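PDB 4XJW: sialidase B from Streptococcus pneumoniae serotype 4, which cleaves terminal sialic acid residues from oligosaccharides, glycoproteins and glycolipids, acting as an intramolecular trans-sialidase of glycosyl hydrolase family 33. Local coordinates for residues S65-M68 with G72-G75; D41-L46 with I606-Y611. The protein carries 1 engineered substitution. One frame throughout, in Å; residues are numbered along the deposited sequence.

Interaction 1. Residues S65-M68 with G72-G75; sequences SIFM and GEIG
F67 and G75 form an antiparallel hydrogen-bonded pair: F67 N reaches G75 O at 2.8 Å, and G75 N returns to F67 O at 2.9 Å. Next to it, M68 and I74 form a non-hydrogen-bonded pair, where the strands draw closer. Both bonds are fairly straight at the hydrogen, but each donor lies out of the plane of the carbonyl it meets. Weaker CA-H...O contacts supplement them, among them M68 CA to E73 O at 3.2 Å.

The F67 ring leans across the neighbouring strand. Its CG sits between the backbone N and the carbonyl carbon (chi1 68°), which brings the ring over G75. G75 CA lies 3.8 Å from the F67 ring centroid, not far off the ring normal, in a CH-pi contact displaced toward the rim. G75 has no side chain, so its CA can lie directly against the ring face. The E73 carboxylate instead reaches the ring at its edge: the extended chain, with CG anti to the backbone N, carries E73 OE2 to 3.9 Å from F67 CE1. The carboxylate and ring planes are 63° apart. R69 forms a salt bridge with this oxygen, which should help to hold the carboxylate there.

M68 and I74 occupy the other face of the sheet. I74 CD1 packs 3.9 Å from M68 CB and also approaches F67 O. L108 of strand 102-113 touches I74 and I66 on this side.

The contact is the turn end of the beta hairpin 63-69/74-80 in the N-terminal domain, a member of the concanavalin-like clan. Its chemistry combines directional backbone bonding with a CH-pi contact on one face and apolar packing on the other. The oxygen at the ring edge probably adds a weak electrostatic attraction to the ring hydrogens.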
# COMPACT_ATOMS: atom_id res chain seq x y z
N SER A 65 19.68 -24.00 -0.92
CA SER A 65 19.67 -23.13 -2.08
C SER A 65 19.06 -21.79 -1.72
O SER A 65 18.19 -21.71 -0.85
CB SER A 65 18.88 -23.76 -3.22
OG SER A 65 17.48 -23.73 -2.94
N ILE A 66 19.56 -20.74 -2.37
CA ILE A 66 18.89 -19.44 -2.40
C ILE A 66 18.33 -19.31 -3.82
O ILE A 66 19.09 -19.33 -4.79
CB ILE A 66 19.86 -18.29 -2.10
CG1 ILE A 66 20.40 -18.40 -0.67
CG2 ILE A 66 19.16 -16.95 -2.30
CD1 ILE A 66 21.63 -17.51 -0.40
N PHE A 67 17.01 -19.19 -3.94
CA PHE A 67 16.39 -19.13 -5.27
C PHE A 67 15.54 -17.88 -5.45
O PHE A 67 15.20 -17.18 -4.48
CB PHE A 67 15.55 -20.38 -5.55
CG PHE A 67 14.32 -20.50 -4.69
CD1 PHE A 67 13.11 -19.94 -5.10
CD2 PHE A 67 14.37 -21.15 -3.46
CE1 PHE A 67 11.98 -20.03 -4.30
CE2 PHE A 67 13.25 -21.26 -2.66
CZ PHE A 67 12.04 -20.69 -3.08
N MET A 68 15.20 -17.60 -6.71
CA MET A 68 14.25 -16.55 -7.05
C MET A 68 13.31 -17.03 -8.14
O MET A 68 13.54 -18.05 -8.80
CB MET A 68 14.95 -15.28 -7.51
CG MET A 68 15.76 -15.47 -8.79
SD MET A 68 16.48 -13.93 -9.41
CE MET A 68 15.06 -13.14 -10.15
N GLY A 72 9.55 -12.13 -8.96
CA GLY A 72 10.24 -11.30 -7.99
C GLY A 72 10.32 -11.93 -6.61
O GLY A 72 10.87 -11.33 -5.69
N GLU A 73 9.77 -13.14 -6.47
CA GLU A 73 9.86 -13.89 -5.22
C GLU A 73 11.30 -14.30 -4.92
O GLU A 73 12.06 -14.63 -5.83
CB GLU A 73 8.96 -15.13 -5.31
CG GLU A 73 9.04 -16.10 -4.13
CD GLU A 73 8.06 -17.23 -4.29
OE1 GLU A 73 6.91 -16.94 -4.68
OE2 GLU A 73 8.44 -18.40 -4.05
N ILE A 74 11.69 -14.28 -3.65
CA ILE A 74 12.97 -14.81 -3.20
C ILE A 74 12.70 -15.89 -2.16
O ILE A 74 11.72 -15.81 -1.41
CB ILE A 74 13.87 -13.70 -2.59
CG1 ILE A 74 15.34 -14.13 -2.53
CG2 ILE A 74 13.39 -13.32 -1.20
CD1 ILE A 74 16.03 -14.13 -3.89
N GLY A 75 13.55 -16.92 -2.11
CA GLY A 75 13.38 -17.95 -1.12
C GLY A 75 14.62 -18.77 -0.88
O GLY A 75 15.66 -18.56 -1.54

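Interaction 2. Residues D41-L46 with I606-Y611; sequences DKPNSL and IDLPSY
Two loops meet here at the interface between the N-terminal domain and the BNR-repeat catalytic domain: 41-46, which joins strands 32-39 and 46-53, and the type I turn L608-Y611. L608 does most of the touching. Its CG lies anti to the carbonyl carbon (chi1 -50°), and its two methyls are directed at the 41-46 loop. L608 CD2 comes to 3.5 Å from D41 O, while L608 CD1 meets P43 CD at 4.0 Å. The CD corner of P43 and the CD1 methyl of L608 point at each other. P43 CG also comes within 4.3 Å of Y611 OH.

Within the turn, L608 CD1 stands 3.8 Å above one face of the Y611 ring, toward its rim. The turn is closed by Y611 N to L608 O at 3.0 Å. L608 N donates to D607 OD1, approaching from above the carboxylate plane. D607 also forms a salt bridge with K632 and accepts backbone bonds from G97 and K98.

Van der Waals packing, of methyls against a proline ring and a backbone carbonyl, carries the contact. Polar bonds around the turn probably help to position L608. The patch is small and should depend on shape fit more than on bond direction.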
# COMPACT_ATOMS: atom_id res chain seq x y z
N ASP A 41 17.73 -9.10 -14.71
CA ASP A 41 16.72 -8.34 -15.43
C ASP A 41 16.01 -9.17 -16.49
O ASP A 41 15.02 -8.73 -17.08
CB ASP A 41 17.31 -7.06 -16.03
CG ASP A 41 18.43 -7.33 -17.01
OD1 ASP A 41 19.02 -8.43 -16.96
OD2 ASP A 41 18.72 -6.43 -17.82
N LYS A 42 16.50 -10.39 -16.71
CA LYS A 42 15.83 -11.36 -17.57
C LYS A 42 15.86 -12.75 -16.94
O LYS A 42 16.37 -13.70 -17.55
CB LYS A 42 16.47 -11.40 -18.96
CG LYS A 42 16.66 -10.05 -19.61
CD LYS A 42 16.87 -10.17 -21.11
CE LYS A 42 17.40 -8.88 -21.72
NZ LYS A 42 18.07 -9.13 -23.03
N PRO A 43 15.31 -12.89 -15.72
CA PRO A 43 15.42 -14.17 -15.02
C PRO A 43 14.58 -15.28 -15.65
O PRO A 43 13.56 -15.00 -16.28
CB PRO A 43 14.83 -13.86 -13.65
CG PRO A 43 13.83 -12.75 -13.92
CD PRO A 43 14.53 -11.90 -14.95
N ASN A 44 15.01 -16.52 -15.48
CA ASN A 44 14.18 -17.67 -15.83
C ASN A 44 13.04 -17.77 -14.81
O ASN A 44 13.08 -17.09 -13.78
CB ASN A 44 15.02 -18.95 -15.85
CG ASN A 44 16.14 -18.91 -16.88
OD1 ASN A 44 15.95 -18.45 -18.00
ND2 ASN A 44 17.32 -19.38 -16.49
N SER A 45 12.03 -18.59 -15.08
CA SER A 45 10.85 -18.64 -14.20
C SER A 45 11.20 -19.02 -12.75
O SER A 45 10.64 -18.46 -11.81
CB SER A 45 9.76 -19.55 -14.77
OG SER A 45 10.24 -20.87 -14.94
N LEU A 46 12.13 -19.96 -12.60
CA LEU A 46 12.65 -20.37 -11.30
C LEU A 46 14.14 -20.64 -11.46
O LEU A 46 14.53 -21.44 -12.31
CB LEU A 46 11.95 -21.64 -10.79
CG LEU A 46 12.58 -22.28 -9.55
CD1 LEU A 46 12.46 -21.37 -8.33
CD2 LEU A 46 11.99 -23.64 -9.23
N ILE A 606 8.45 0.93 -15.22
CA ILE A 606 8.98 1.14 -13.86
C ILE A 606 9.93 0.01 -13.46
O ILE A 606 10.97 0.23 -12.82
CB ILE A 606 7.81 1.25 -12.86
CG1 ILE A 606 6.98 2.51 -13.12
CG2 ILE A 606 8.33 1.25 -11.42
CD1 ILE A 606 7.55 3.73 -12.45
N ASP A 607 9.58 -1.21 -13.83
CA ASP A 607 10.41 -2.39 -13.60
C ASP A 607 9.88 -3.45 -14.56
O ASP A 607 9.05 -3.14 -15.42
CB ASP A 607 10.33 -2.83 -12.13
CG ASP A 607 11.48 -3.74 -11.71
OD1 ASP A 607 12.22 -4.25 -12.58
OD2 ASP A 607 11.65 -3.97 -10.49
N LEU A 608 10.33 -4.70 -14.41
CA LEU A 608 10.02 -5.78 -15.35
C LEU A 608 8.52 -5.97 -15.51
O LEU A 608 7.76 -5.76 -14.56
CB LEU A 608 10.64 -7.09 -14.87
CG LEU A 608 12.12 -7.07 -14.50
CD1 LEU A 608 12.67 -8.47 -14.25
CD2 LEU A 608 12.93 -6.35 -15.57
N PRO A 609 8.08 -6.37 -16.71
CA PRO A 609 6.66 -6.63 -16.95
C PRO A 609 6.06 -7.63 -15.96
O PRO A 609 4.86 -7.57 -15.66
CB PRO A 609 6.65 -7.21 -18.37
CG PRO A 609 7.81 -6.55 -19.04
CD PRO A 609 8.87 -6.39 -17.96
N SER A 610 6.88 -8.55 -15.44
CA SER A 610 6.38 -9.57 -14.53
C SER A 610 6.44 -9.18 -13.05
O SER A 610 5.95 -9.91 -12.19
CB SER A 610 7.16 -10.87 -14.73
OG SER A 610 8.53 -10.66 -14.45
N TYR A 611 7.06 -8.04 -12.74
CA TYR A 611 7.16 -7.60 -11.35
C TYR A 611 5.95 -6.73 -10.96
O TYR A 611 5.39 -6.02 -11.80
CB TYR A 611 8.48 -6.88 -11.11
CG TYR A 611 9.68 -7.79 -10.94
CD1 TYR A 611 9.62 -9.14 -11.28
CD2 TYR A 611 10.87 -7.30 -10.41
CE1 TYR A 611 10.72 -9.97 -11.11
CE2 TYR A 611 11.98 -8.13 -10.24
CZ TYR A 611 11.89 -9.47 -10.60
OH TYR A 611 12.97 -10.32 -10.43

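Overall arrangement
From the N terminus, the chain enters 41-46, then runs through strand 46-53 to the hairpin of interaction 1. That contact closes a short loop with three residues between its segments. Interaction 2 closes a very long one, with 559 residues between its ends, and encloses interaction 1 along the sequence without crossing it. One contact is internal to the N-terminal domain; the other joins that domain to the catalytic domain. Interactions 1 and 2 touch in space, with their centres about 13 Å apart. M68 of the hairpin packs on P43 and Y611, and G72 lies against the Y611 ring. The hairpin's turn end thus contributes to the same domain interface.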